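Side-chain contacts in aspartokinase (Synechocystis, PDB 3L76), which probably catalyses the ATP-dependent phosphorylation of L-aspartate to 4-phospho-L-aspartate, and binds lysine and threonine at its ACT domains: residues T11-V16 with Q20-R25; L83-I88 with G128-V133; A206-K211 with G437-Q442; A460-A465 with R491-M496; A549-E554 with V578-A583. All coordinates share one frame; numbering follows the deposited sequence.

Contact 1: residues T11-V16 with Q20-R25; sequences TSVGTV and QAVAQR
V16 O accepts the backbone bond of Q20 N at 3.1 Å, the i to i+4 bond of the first turn of helix 16-31. The Q20 side chain follows the same turn: chi1 of -59° lays CG beside the backbone N and alongside the V16 carbonyl, and the amide carbon Q20 CD ends 4.3 Å from V16 CG2. Both side chains also pack on Q56 of the second subunit. Before the turn, T15 holds the N-cap position, its OG1 bonding R18 N. Two residues further along the helix, V22 faces back to the loop. V22 CG1 lies 3.9 Å from the carbonyl oxygen S12 O and makes a light apolar touch with V13 CG2 at 4.4 Å, at the buried side of the helix, where V22 also rests on L81. The hydroxyl of S12 is turned to another partner, S233 OG, which ties the loop to a more distant part of the chain. The loop that leaves strand 3-8 and is folded here onto the following helix carries the end of the KFGGTS signature, an arrangement characteristic of the amino acid kinase fold of aspartokinases.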
# COMPACT_ATOMS: atom_id res chain seq x y z
N THR A 11 5.76 -2.05 -17.67
CA THR A 11 5.49 -1.29 -18.89
C THR A 11 4.17 -1.67 -19.54
O THR A 11 3.47 -0.82 -20.07
CB THR A 11 6.61 -1.47 -19.92
OG1 THR A 11 6.77 -2.86 -20.21
CG2 THR A 11 7.92 -0.90 -19.39
N SER A 12 3.85 -2.96 -19.49
CA SER A 12 2.62 -3.46 -20.08
C SER A 12 1.40 -2.86 -19.39
O SER A 12 0.27 -3.03 -19.85
CB SER A 12 2.57 -4.99 -19.97
OG SER A 12 3.77 -5.57 -20.46
N VAL A 13 1.64 -2.13 -18.31
CA VAL A 13 0.59 -1.65 -17.42
C VAL A 13 0.88 -0.21 -16.97
O VAL A 13 0.29 0.29 -16.01
CB VAL A 13 0.42 -2.63 -16.22
CG1 VAL A 13 -0.12 -1.94 -14.97
CG2 VAL A 13 -0.47 -3.79 -16.62
N GLY A 14 1.77 0.46 -17.68
CA GLY A 14 2.23 1.78 -17.28
C GLY A 14 1.19 2.87 -17.36
O GLY A 14 1.25 3.86 -16.62
N THR A 15 0.23 2.71 -18.27
CA THR A 15 -0.80 3.72 -18.48
C THR A 15 -2.17 3.09 -18.40
O THR A 15 -2.32 1.88 -18.62
CB THR A 15 -0.67 4.40 -19.85
OG1 THR A 15 -1.12 3.51 -20.88
CG2 THR A 15 0.76 4.82 -20.13
N VAL A 16 -3.17 3.91 -18.11
CA VAL A 16 -4.54 3.44 -17.99
C VAL A 16 -4.98 2.82 -19.31
O VAL A 16 -5.68 1.80 -19.32
CB VAL A 16 -5.49 4.58 -17.60
CG1 VAL A 16 -5.07 5.88 -18.29
CG2 VAL A 16 -6.93 4.21 -17.92
N GLN A 20 -6.27 -1.11 -20.11
CA GLN A 20 -7.52 -1.46 -20.77
C GLN A 20 -7.29 -2.47 -21.89
O GLN A 20 -8.14 -3.32 -22.16
CB GLN A 20 -8.20 -0.21 -21.32
CG GLN A 20 -8.51 0.84 -20.26
CD GLN A 20 -9.16 2.07 -20.85
OE1 GLN A 20 -8.61 2.70 -21.76
NE2 GLN A 20 -10.35 2.41 -20.35
N ALA A 21 -6.13 -2.38 -22.52
CA ALA A 21 -5.76 -3.30 -23.59
C ALA A 21 -5.55 -4.74 -23.10
O ALA A 21 -6.05 -5.69 -23.70
CB ALA A 21 -4.53 -2.81 -24.31
N VAL A 22 -4.79 -4.90 -22.03
CA VAL A 22 -4.54 -6.23 -21.50
C VAL A 22 -5.86 -6.83 -21.05
O VAL A 22 -6.17 -7.97 -21.36
CB VAL A 22 -3.50 -6.24 -20.35
CG1 VAL A 22 -3.24 -4.84 -19.83
CG2 VAL A 22 -3.94 -7.19 -19.22
N ALA A 23 -6.65 -6.03 -20.34
CA ALA A 23 -7.99 -6.43 -19.94
C ALA A 23 -8.75 -6.99 -21.14
O ALA A 23 -9.46 -8.00 -21.02
CB ALA A 23 -8.73 -5.23 -19.33
N GLN A 24 -8.61 -6.34 -22.28
CA GLN A 24 -9.24 -6.80 -23.50
C GLN A 24 -8.75 -8.19 -23.86
O GLN A 24 -9.55 -9.10 -24.06
CB GLN A 24 -8.97 -5.83 -24.65
CG GLN A 24 -10.20 -5.54 -25.51
CD GLN A 24 -11.36 -4.98 -24.71
OE1 GLN A 24 -11.22 -3.99 -23.98
NE2 GLN A 24 -12.51 -5.62 -24.82
N ARG A 25 -7.43 -8.36 -23.93
CA ARG A 25 -6.84 -9.65 -24.29
C ARG A 25 -7.24 -10.76 -23.32
O ARG A 25 -7.54 -11.87 -23.74
CB ARG A 25 -5.32 -9.58 -24.38
CG ARG A 25 -4.68 -10.94 -24.62
CD ARG A 25 -3.21 -10.98 -24.21
NE ARG A 25 -2.42 -9.96 -24.91
CZ ARG A 25 -1.86 -10.15 -26.09
NH1 ARG A 25 -1.98 -11.31 -26.72
NH2 ARG A 25 -1.16 -9.17 -26.65

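Contact 2: residues L83-I88 with G128-V133; sequences LALQEI and GKVVVV
L85 points from helix 63-87 straight at strand 130-138, and V130 and V132 point back at it, so this is a helix-on-sheet contact inside the alpha-beta-alpha sandwich of the amino acid kinase domain. The strand is flanked by parallel neighbours, 35-40 and 92-96, and V130 and V132 stand on the same face two residues apart, while V131 turns to the other face and packs on I93 and L95. L85 and V130 meet end to end: L85 CD1 comes within 3.8 Å of V130 CG2. L85 and V132 approach differently, at a slant, the same L85 methyl grazing the flank of the second valine. The torsions of L85 explain the reach, since chi1 of -80° puts CG beside the backbone N and chi2 of 160° extends the chain on to CD1. A single methyl thus bridges two valines, and no polar atom takes part across the contact. Neighbours close in around it: I26 of helix 16-31, Q90 and A92 also touch L85, and V30 of the same helix meets V130. On another side of helix 63-87, A84 packs on I57 of the second subunit. In V132 it is CG2, the branch anti to the carbonyl carbon, that meets the leucine, 4.1 Å from L85 CD1.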
# COMPACT_ATOMS: atom_id res chain seq x y z
N LEU A 83 -11.06 -3.98 -12.15
CA LEU A 83 -12.11 -3.01 -12.46
C LEU A 83 -12.27 -2.88 -13.96
O LEU A 83 -13.40 -2.86 -14.48
CB LEU A 83 -11.76 -1.64 -11.88
CG LEU A 83 -12.01 -1.46 -10.38
CD1 LEU A 83 -11.54 -0.08 -9.94
CD2 LEU A 83 -13.48 -1.68 -10.05
N ALA A 84 -11.14 -2.76 -14.65
CA ALA A 84 -11.11 -2.65 -16.10
C ALA A 84 -11.74 -3.87 -16.78
O ALA A 84 -12.39 -3.74 -17.82
CB ALA A 84 -9.68 -2.47 -16.58
N LEU A 85 -11.51 -5.05 -16.20
CA LEU A 85 -12.11 -6.29 -16.69
C LEU A 85 -13.62 -6.26 -16.49
O LEU A 85 -14.38 -6.67 -17.37
CB LEU A 85 -11.52 -7.50 -15.95
CG LEU A 85 -10.15 -8.02 -16.39
CD1 LEU A 85 -9.49 -8.86 -15.30
CD2 LEU A 85 -10.28 -8.83 -17.67
N GLN A 86 -14.04 -5.78 -15.32
CA GLN A 86 -15.45 -5.71 -14.96
C GLN A 86 -16.21 -4.69 -15.81
O GLN A 86 -17.40 -4.87 -16.08
CB GLN A 86 -15.60 -5.39 -13.46
CG GLN A 86 -15.11 -6.50 -12.54
CD GLN A 86 -15.28 -6.16 -11.07
OE1 GLN A 86 -16.38 -5.84 -10.61
NE2 GLN A 86 -14.20 -6.23 -10.31
N GLU A 87 -15.52 -3.63 -16.24
CA GLU A 87 -16.10 -2.61 -17.12
C GLU A 87 -16.42 -3.15 -18.52
O GLU A 87 -17.29 -2.62 -19.20
CB GLU A 87 -15.19 -1.38 -17.21
N ILE A 88 -15.71 -4.19 -18.95
CA ILE A 88 -16.01 -4.85 -20.21
C ILE A 88 -16.66 -6.21 -19.97
O ILE A 88 -16.54 -7.13 -20.78
CB ILE A 88 -14.76 -5.00 -21.10
CG1 ILE A 88 -13.69 -5.86 -20.42
CG2 ILE A 88 -14.21 -3.63 -21.46
CD1 ILE A 88 -12.49 -6.13 -21.29
N GLY A 128 -16.17 -18.89 -12.88
CA GLY A 128 -16.67 -17.69 -13.51
C GLY A 128 -15.58 -16.63 -13.67
O GLY A 128 -15.41 -16.06 -14.75
N LYS A 129 -14.85 -16.39 -12.59
CA LYS A 129 -13.99 -15.22 -12.48
C LYS A 129 -12.54 -15.43 -12.93
O LYS A 129 -11.97 -16.51 -12.75
CB LYS A 129 -14.01 -14.72 -11.04
CG LYS A 129 -15.39 -14.29 -10.55
CD LYS A 129 -15.54 -14.51 -9.05
CE LYS A 129 -16.77 -13.79 -8.51
NZ LYS A 129 -16.53 -12.33 -8.40
N VAL A 130 -11.93 -14.41 -13.53
CA VAL A 130 -10.49 -14.43 -13.65
C VAL A 130 -9.93 -13.92 -12.34
O VAL A 130 -10.30 -12.84 -11.88
CB VAL A 130 -9.90 -13.65 -14.87
CG1 VAL A 130 -10.90 -13.35 -15.96
CG2 VAL A 130 -8.95 -12.51 -14.48
N VAL A 131 -9.08 -14.72 -11.71
CA VAL A 131 -8.51 -14.26 -10.46
C VAL A 131 -7.18 -13.55 -10.67
O VAL A 131 -6.24 -14.08 -11.25
CB VAL A 131 -8.53 -15.29 -9.30
CG1 VAL A 131 -9.20 -16.62 -9.66
CG2 VAL A 131 -7.25 -15.35 -8.51
N VAL A 132 -7.16 -12.31 -10.23
CA VAL A 132 -6.02 -11.44 -10.40
C VAL A 132 -5.40 -11.32 -9.03
O VAL A 132 -6.07 -10.92 -8.07
CB VAL A 132 -6.48 -10.08 -10.88
CG1 VAL A 132 -5.31 -9.11 -10.94
CG2 VAL A 132 -7.19 -10.22 -12.22
N VAL A 133 -4.12 -11.67 -8.92
CA VAL A 133 -3.51 -11.77 -7.60
C VAL A 133 -2.31 -10.89 -7.37
O VAL A 133 -1.63 -10.47 -8.31
CB VAL A 133 -3.16 -13.24 -7.13
CG1 VAL A 133 -4.10 -14.31 -7.63
CG2 VAL A 133 -1.68 -13.56 -7.22

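Contact 3: residues A206-K211 with G437-Q442; sequences ASLGAK and GVALDQ
S207 holds OG between its backbone N and carbonyl carbon, chi1 80°, and this rotation brings the hydroxyl oxygen to within 3.9 Å of A439 CB. L208, next in the same 3-10 turn, is modelled with chi1 of -97° and chi2 of 25°, which sets its two methyls side by side along the strand. L208 CD1 lies 4.1 Å from V438 O and 4.2 Å from A439 CB. The other branch reaches further back, L208 CD2 standing 4.6 Å from G437 CA, where the strand offers bare backbone. A439 points its methyl at the turn and so takes both side chains at once, the leucine and the serine. The carbonyl of V438 that the leucine methyls brush is not left to them: T183 OG1 bonds it. V438 itself turns its side chain the other way, onto L581, A584 and H585 of helix 577-587. Strand 437-453 is paired here with strand 520-533, through G437 with V533 and A439 with S531. A turn of the amino acid kinase domain is in this way laid against the beta structure of the ACT region, an interface that joins the catalytic and the regulatory parts of an aspartokinase.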
# COMPACT_ATOMS: atom_id res chain seq x y z
N ALA A 206 21.29 -16.42 -19.59
CA ALA A 206 20.59 -15.46 -18.73
C ALA A 206 20.61 -14.02 -19.25
O ALA A 206 19.60 -13.32 -19.21
CB ALA A 206 21.15 -15.50 -17.33
N SER A 207 21.77 -13.59 -19.73
CA SER A 207 21.93 -12.22 -20.22
C SER A 207 21.00 -11.90 -21.38
O SER A 207 20.55 -10.76 -21.53
CB SER A 207 23.39 -11.96 -20.62
OG SER A 207 23.66 -12.48 -21.91
N LEU A 208 20.70 -12.89 -22.22
CA LEU A 208 19.76 -12.69 -23.33
C LEU A 208 18.33 -12.42 -22.83
O LEU A 208 17.47 -11.98 -23.59
CB LEU A 208 19.78 -13.88 -24.29
CG LEU A 208 20.63 -13.80 -25.56
CD1 LEU A 208 21.81 -12.81 -25.44
CD2 LEU A 208 21.11 -15.19 -25.95
N GLY A 209 18.09 -12.68 -21.55
CA GLY A 209 16.79 -12.40 -20.97
C GLY A 209 16.88 -11.36 -19.87
O GLY A 209 15.93 -11.16 -19.11
N ALA A 210 18.03 -10.70 -19.79
CA ALA A 210 18.33 -9.75 -18.73
C ALA A 210 17.13 -9.02 -18.15
O ALA A 210 16.77 -9.19 -16.97
CB ALA A 210 19.36 -8.74 -19.21
N LYS A 211 16.51 -8.18 -18.97
CA LYS A 211 15.49 -7.27 -18.48
C LYS A 211 14.09 -7.76 -18.86
O LYS A 211 13.12 -6.99 -18.86
CB LYS A 211 15.75 -5.86 -19.03
CG LYS A 211 17.23 -5.49 -19.08
CD LYS A 211 17.53 -4.37 -20.08
CE LYS A 211 19.04 -4.23 -20.30
NZ LYS A 211 19.40 -3.14 -21.26
N GLY A 437 22.24 -19.77 -29.02
CA GLY A 437 22.51 -18.34 -29.02
C GLY A 437 23.91 -18.03 -28.55
O GLY A 437 24.60 -18.89 -28.01
N VAL A 438 24.36 -16.80 -28.76
CA VAL A 438 25.71 -16.41 -28.39
C VAL A 438 25.66 -15.06 -27.70
O VAL A 438 24.71 -14.30 -27.88
CB VAL A 438 26.64 -16.32 -29.62
CG1 VAL A 438 26.76 -17.68 -30.29
CG2 VAL A 438 26.13 -15.30 -30.61
N ALA A 439 26.67 -14.76 -26.89
CA ALA A 439 26.64 -13.54 -26.10
C ALA A 439 28.04 -12.99 -25.81
O ALA A 439 29.04 -13.70 -25.91
CB ALA A 439 25.87 -13.76 -24.82
N LEU A 440 28.08 -11.72 -25.42
CA LEU A 440 29.31 -11.00 -25.22
C LEU A 440 29.28 -10.19 -23.94
O LEU A 440 28.35 -9.44 -23.71
CB LEU A 440 29.54 -10.04 -26.39
CG LEU A 440 30.89 -9.31 -26.32
CD1 LEU A 440 32.06 -10.26 -26.65
CD2 LEU A 440 30.93 -8.12 -27.25
N ASP A 441 30.30 -10.33 -23.10
CA ASP A 441 30.42 -9.43 -21.96
C ASP A 441 31.76 -8.67 -21.99
O ASP A 441 32.84 -9.28 -21.96
CB ASP A 441 30.23 -10.18 -20.64
CG ASP A 441 30.23 -9.25 -19.45
OD1 ASP A 441 30.72 -8.11 -19.56
OD2 ASP A 441 29.74 -9.66 -18.38
N GLN A 442 31.67 -7.34 -22.06
CA GLN A 442 32.86 -6.50 -22.13
C GLN A 442 32.99 -5.52 -20.97
O GLN A 442 33.75 -4.56 -21.05
CB GLN A 442 32.94 -5.79 -23.49
CG GLN A 442 31.60 -5.38 -24.04
CD GLN A 442 31.69 -4.65 -25.37
OE1 GLN A 442 32.71 -4.05 -25.71
NE2 GLN A 442 30.60 -4.69 -26.14

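Contact 4: residues A460-A465 with R491-M496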
# COMPACT_ATOMS: atom_id res chain seq x y z
N ALA A 460 39.45 -21.36 -1.28
CA ALA A 460 38.47 -20.96 -0.28
C ALA A 460 38.84 -19.63 0.33
O ALA A 460 38.03 -18.71 0.40
CB ALA A 460 38.33 -22.04 0.81
N GLN A 461 40.09 -19.52 0.78
CA GLN A 461 40.50 -18.32 1.50
C GLN A 461 40.58 -17.07 0.62
O GLN A 461 40.29 -15.96 1.07
CB GLN A 461 41.76 -18.56 2.34
CG GLN A 461 43.05 -17.95 1.83
CD GLN A 461 44.23 -18.35 2.69
OE1 GLN A 461 44.17 -19.32 3.44
NE2 GLN A 461 45.32 -17.59 2.59
N LEU A 462 40.90 -17.25 -0.65
CA LEU A 462 40.99 -16.13 -1.57
C LEU A 462 39.61 -15.64 -1.95
O LEU A 462 39.34 -14.44 -1.97
CB LEU A 462 41.75 -16.54 -2.83
CG LEU A 462 43.23 -16.88 -2.62
CD1 LEU A 462 43.74 -17.71 -3.76
CD2 LEU A 462 44.07 -15.62 -2.42
N PHE A 463 38.71 -16.58 -2.24
CA PHE A 463 37.38 -16.20 -2.67
C PHE A 463 36.46 -15.84 -1.51
O PHE A 463 35.54 -15.05 -1.71
CB PHE A 463 36.78 -17.23 -3.62
CG PHE A 463 37.45 -17.23 -4.93
CD1 PHE A 463 37.16 -16.26 -5.86
CD2 PHE A 463 38.43 -18.16 -5.22
CE1 PHE A 463 37.81 -16.23 -7.07
CE2 PHE A 463 39.08 -18.12 -6.43
CZ PHE A 463 38.78 -17.15 -7.35
N THR A 464 36.73 -16.37 -0.32
CA THR A 464 35.98 -15.95 0.86
C THR A 464 36.24 -14.48 1.15
O THR A 464 35.32 -13.73 1.48
CB THR A 464 36.33 -16.77 2.11
OG1 THR A 464 35.85 -18.10 1.96
CG2 THR A 464 35.69 -16.16 3.36
N ALA A 465 37.50 -14.08 1.01
CA ALA A 465 37.92 -12.71 1.22
C ALA A 465 37.18 -11.72 0.32
O ALA A 465 36.68 -10.71 0.79
CB ALA A 465 39.42 -12.59 1.02
N ARG A 491 49.26 -23.76 -8.55
CA ARG A 491 48.54 -23.51 -9.79
C ARG A 491 48.21 -22.03 -9.83
O ARG A 491 48.14 -21.39 -8.80
CB ARG A 491 47.25 -24.34 -9.85
CG ARG A 491 47.41 -25.84 -9.71
CD ARG A 491 46.04 -26.56 -9.72
NE ARG A 491 46.19 -27.93 -9.24
CZ ARG A 491 46.31 -29.00 -10.02
NH1 ARG A 491 46.25 -28.87 -11.34
NH2 ARG A 491 46.47 -30.20 -9.48
N ASP A 492 48.03 -21.48 -11.03
CA ASP A 492 47.53 -20.14 -11.20
C ASP A 492 46.01 -20.18 -11.13
O ASP A 492 45.40 -21.15 -11.56
CB ASP A 492 47.95 -19.57 -12.55
CG ASP A 492 49.45 -19.36 -12.65
OD1 ASP A 492 50.12 -19.34 -11.59
OD2 ASP A 492 49.93 -19.19 -13.79
N ILE A 493 45.42 -19.12 -10.58
CA ILE A 493 43.97 -19.00 -10.55
C ILE A 493 43.60 -17.69 -11.20
O ILE A 493 44.02 -16.64 -10.75
CB ILE A 493 43.42 -19.03 -9.09
CG1 ILE A 493 43.72 -20.36 -8.42
CG2 ILE A 493 41.90 -18.75 -9.08
CD1 ILE A 493 43.14 -20.49 -7.02
N ALA A 494 42.82 -17.76 -12.28
CA ALA A 494 42.28 -16.57 -12.91
C ALA A 494 40.77 -16.44 -12.63
O ALA A 494 40.06 -17.45 -12.54
CB ALA A 494 42.54 -16.61 -14.41
N PHE A 495 40.29 -15.21 -12.50
CA PHE A 495 38.87 -14.99 -12.28
C PHE A 495 38.49 -13.64 -12.83
O PHE A 495 39.35 -12.82 -13.10
CB PHE A 495 38.51 -15.10 -10.80
CG PHE A 495 39.08 -14.01 -9.94
CD1 PHE A 495 40.36 -14.13 -9.40
CD2 PHE A 495 38.35 -12.87 -9.64
CE1 PHE A 495 40.90 -13.12 -8.60
CE2 PHE A 495 38.89 -11.86 -8.84
CZ PHE A 495 40.16 -11.99 -8.32
N MET A 496 37.19 -13.40 -13.00
CA MET A 496 36.74 -12.13 -13.54
C MET A 496 35.73 -11.45 -12.64
O MET A 496 34.90 -12.10 -12.02
CB MET A 496 36.17 -12.31 -14.95
CG MET A 496 37.23 -12.62 -15.98
SD MET A 496 36.51 -13.26 -17.49
CE MET A 496 36.84 -15.01 -17.33
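F463 reaches from helix 458-468 to the face of F495 on strand 490-498. From its CB, a chi1 of -70° sets CG beside the backbone N, and the ring is carried toward the strand, edge first. F463 CE1 is 3.8 Å from F495 CG and also close to F495 CB. F463 CZ at the tip lies between two partners, 3.9 Å from I493 CG2 and 4.0 Å from F495 CD1. CE2, on the other flank, meets I493 CG2 as well. The methyl of I493 and CB of F495 both lie in the plane of the F463 ring, at its edge, whereas F495 offers a face; the pair is a T-shaped stack with centroids 5.4 Å apart and planes at 78°. L462 adds a second apolar touch, its CD1 standing 4.3 Å from CD1 of I493. The two segments run nearly parallel, their axes 21° apart, as the first helix and a central strand of an ACT domain, the beta-alpha-beta-beta-alpha-beta fold. On the far side of the helix, T464 OG1 and T464 N both bond A460 O, from opposite faces of its carbonyl plane. The side chain of I493 is about 4 Å from a bound threonine, and R491 forms a salt bridge with D454 of that ligand's pocket. No hydrogen bond crosses between helix and strand, so the buried contact rests on the complementary shapes of rings and methyls, with the aromatic edge-to-face pair as its directional element.

Contact 5: residues A549-E554 with V578-A583; sequences AALAQE and VDALKA
L551 lays one branch of its fork over A580: CD2 is 3.5 Å from A580 CB and 3.9 Å from A580 CA. With chi1 of -60° its CG lies beside the backbone N, which tips the fork from the flank of helix 543-552 across to helix 577-587. One step back along the first helix, A550 faces A583, and the two alanines meet in a reciprocal way. A550 CB lies 4.1 Å from A583 O, and A583 CB lies 3.9 Å from A550 O, each methyl set against the other's carbonyl oxygen. Small residues at these positions let the backbones come near, A550 CA and A583 CA being 5.9 Å apart. The two helices belong to one ACT domain, in which a helical layer packs on an antiparallel sheet; in the same layer A549 touches S286 and R290 of helix 284-294, which belongs to another ACT unit of the chain. L551 also packs on I558, a residue of the pocket that holds threonine, and its side chain is about 7 Å from that ligand. Toward the solvent-exposed end, E554 points over A583, its CG 4.4 Å from A583 CB, and brings its carboxylate near that of D579. E554 OE2 and D579 OD2 stand 4.8 Å apart, like charges that R576 probably offsets: its guanidinium makes a salt bridge with D579 OD2 and a long, weak ion pair with E554 OE2.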
# COMPACT_ATOMS: atom_id res chain seq x y z
N ALA A 549 37.68 -22.18 -34.29
CA ALA A 549 38.10 -21.95 -35.66
C ALA A 549 37.56 -20.62 -36.15
O ALA A 549 38.21 -19.91 -36.91
CB ALA A 549 37.64 -23.07 -36.56
N ALA A 550 36.36 -20.28 -35.69
CA ALA A 550 35.71 -19.05 -36.09
C ALA A 550 36.50 -17.83 -35.62
O ALA A 550 36.59 -16.83 -36.33
CB ALA A 550 34.29 -19.00 -35.53
N LEU A 551 37.09 -17.92 -34.43
CA LEU A 551 37.85 -16.81 -33.88
C LEU A 551 39.23 -16.71 -34.53
O LEU A 551 39.76 -15.62 -34.73
CB LEU A 551 37.99 -16.96 -32.37
CG LEU A 551 36.70 -16.99 -31.54
CD1 LEU A 551 37.02 -17.36 -30.11
CD2 LEU A 551 35.96 -15.68 -31.61
N ALA A 552 39.82 -17.86 -34.84
CA ALA A 552 41.13 -17.88 -35.45
C ALA A 552 41.10 -17.30 -36.86
O ALA A 552 42.03 -16.59 -37.25
CB ALA A 552 41.69 -19.30 -35.46
N GLN A 553 40.04 -17.61 -37.61
CA GLN A 553 39.89 -17.14 -38.99
C GLN A 553 39.82 -15.62 -39.03
O GLN A 553 40.07 -15.01 -40.07
CB GLN A 553 38.64 -17.74 -39.65
CG GLN A 553 38.69 -19.25 -39.81
CD GLN A 553 37.35 -19.85 -40.18
OE1 GLN A 553 36.34 -19.14 -40.27
NE2 GLN A 553 37.32 -21.16 -40.39
N GLU A 554 39.48 -15.03 -37.90
CA GLU A 554 39.47 -13.58 -37.76
C GLU A 554 40.75 -13.12 -37.09
O GLU A 554 40.86 -11.98 -36.69
CB GLU A 554 38.26 -13.14 -36.93
CG GLU A 554 37.00 -12.97 -37.75
CD GLU A 554 37.08 -11.73 -38.61
OE1 GLU A 554 36.91 -11.85 -39.84
OE2 GLU A 554 37.34 -10.64 -38.05
N VAL A 578 33.41 -7.45 -29.95
CA VAL A 578 32.36 -7.34 -30.94
C VAL A 578 32.66 -8.19 -32.17
O VAL A 578 31.80 -8.91 -32.66
CB VAL A 578 32.12 -5.88 -31.36
CG1 VAL A 578 31.14 -5.82 -32.52
CG2 VAL A 578 31.59 -5.08 -30.18
N ASP A 579 33.90 -8.11 -32.65
CA ASP A 579 34.28 -8.90 -33.82
C ASP A 579 34.08 -10.38 -33.53
O ASP A 579 33.63 -11.14 -34.38
CB ASP A 579 35.74 -8.65 -34.21
CG ASP A 579 36.07 -7.18 -34.30
OD1 ASP A 579 35.57 -6.39 -33.47
OD2 ASP A 579 36.85 -6.81 -35.20
N ALA A 580 34.43 -10.78 -32.32
CA ALA A 580 34.34 -12.18 -31.93
C ALA A 580 32.89 -12.61 -31.82
O ALA A 580 32.54 -13.74 -32.16
CB ALA A 580 35.09 -12.40 -30.63
N LEU A 581 32.03 -11.71 -31.36
CA LEU A 581 30.62 -12.02 -31.24
C LEU A 581 30.00 -12.27 -32.61
O LEU A 581 29.21 -13.20 -32.79
CB LEU A 581 29.86 -10.91 -30.51
CG LEU A 581 28.34 -11.13 -30.37
CD1 LEU A 581 28.02 -12.29 -29.44
CD2 LEU A 581 27.66 -9.86 -29.89
N LYS A 582 30.36 -11.42 -33.57
CA LYS A 582 29.83 -11.52 -34.92
C LYS A 582 30.27 -12.84 -35.55
O LYS A 582 29.49 -13.53 -36.20
CB LYS A 582 30.29 -10.34 -35.78
CG LYS A 582 29.71 -8.99 -35.39
CD LYS A 582 30.29 -7.89 -36.27
CE LYS A 582 29.76 -6.51 -35.92
NZ LYS A 582 30.42 -5.47 -36.77
N ALA A 583 31.53 -13.18 -35.35
CA ALA A 583 32.09 -14.43 -35.86
C ALA A 583 31.33 -15.65 -35.33
O ALA A 583 30.99 -16.55 -36.10
CB ALA A 583 33.57 -14.53 -35.52

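Along the chain the five contacts follow one another without interleaving. Contacts 1 and 2 form a touching pair, centres about 13 Å apart, in the amino acid kinase domain, where helices 16-31 and 63-87 meet and both contacts reach the second subunit. Contact 3 ties that domain to strand 437-453, which pairs with strand 490-498 of contact 4. It also touches contact 5, L581 packing on V438 and L440, with centres about 17 Å apart. Contacts 4 and 5 occupy different ACT domains, about 29 Å apart between centres. Contact 4, beside a bound threonine, lies about 48 Å from contact 1 in the kinase domain between centres; such a separation of effector-binding and kinase domains is consistent with allosteric control.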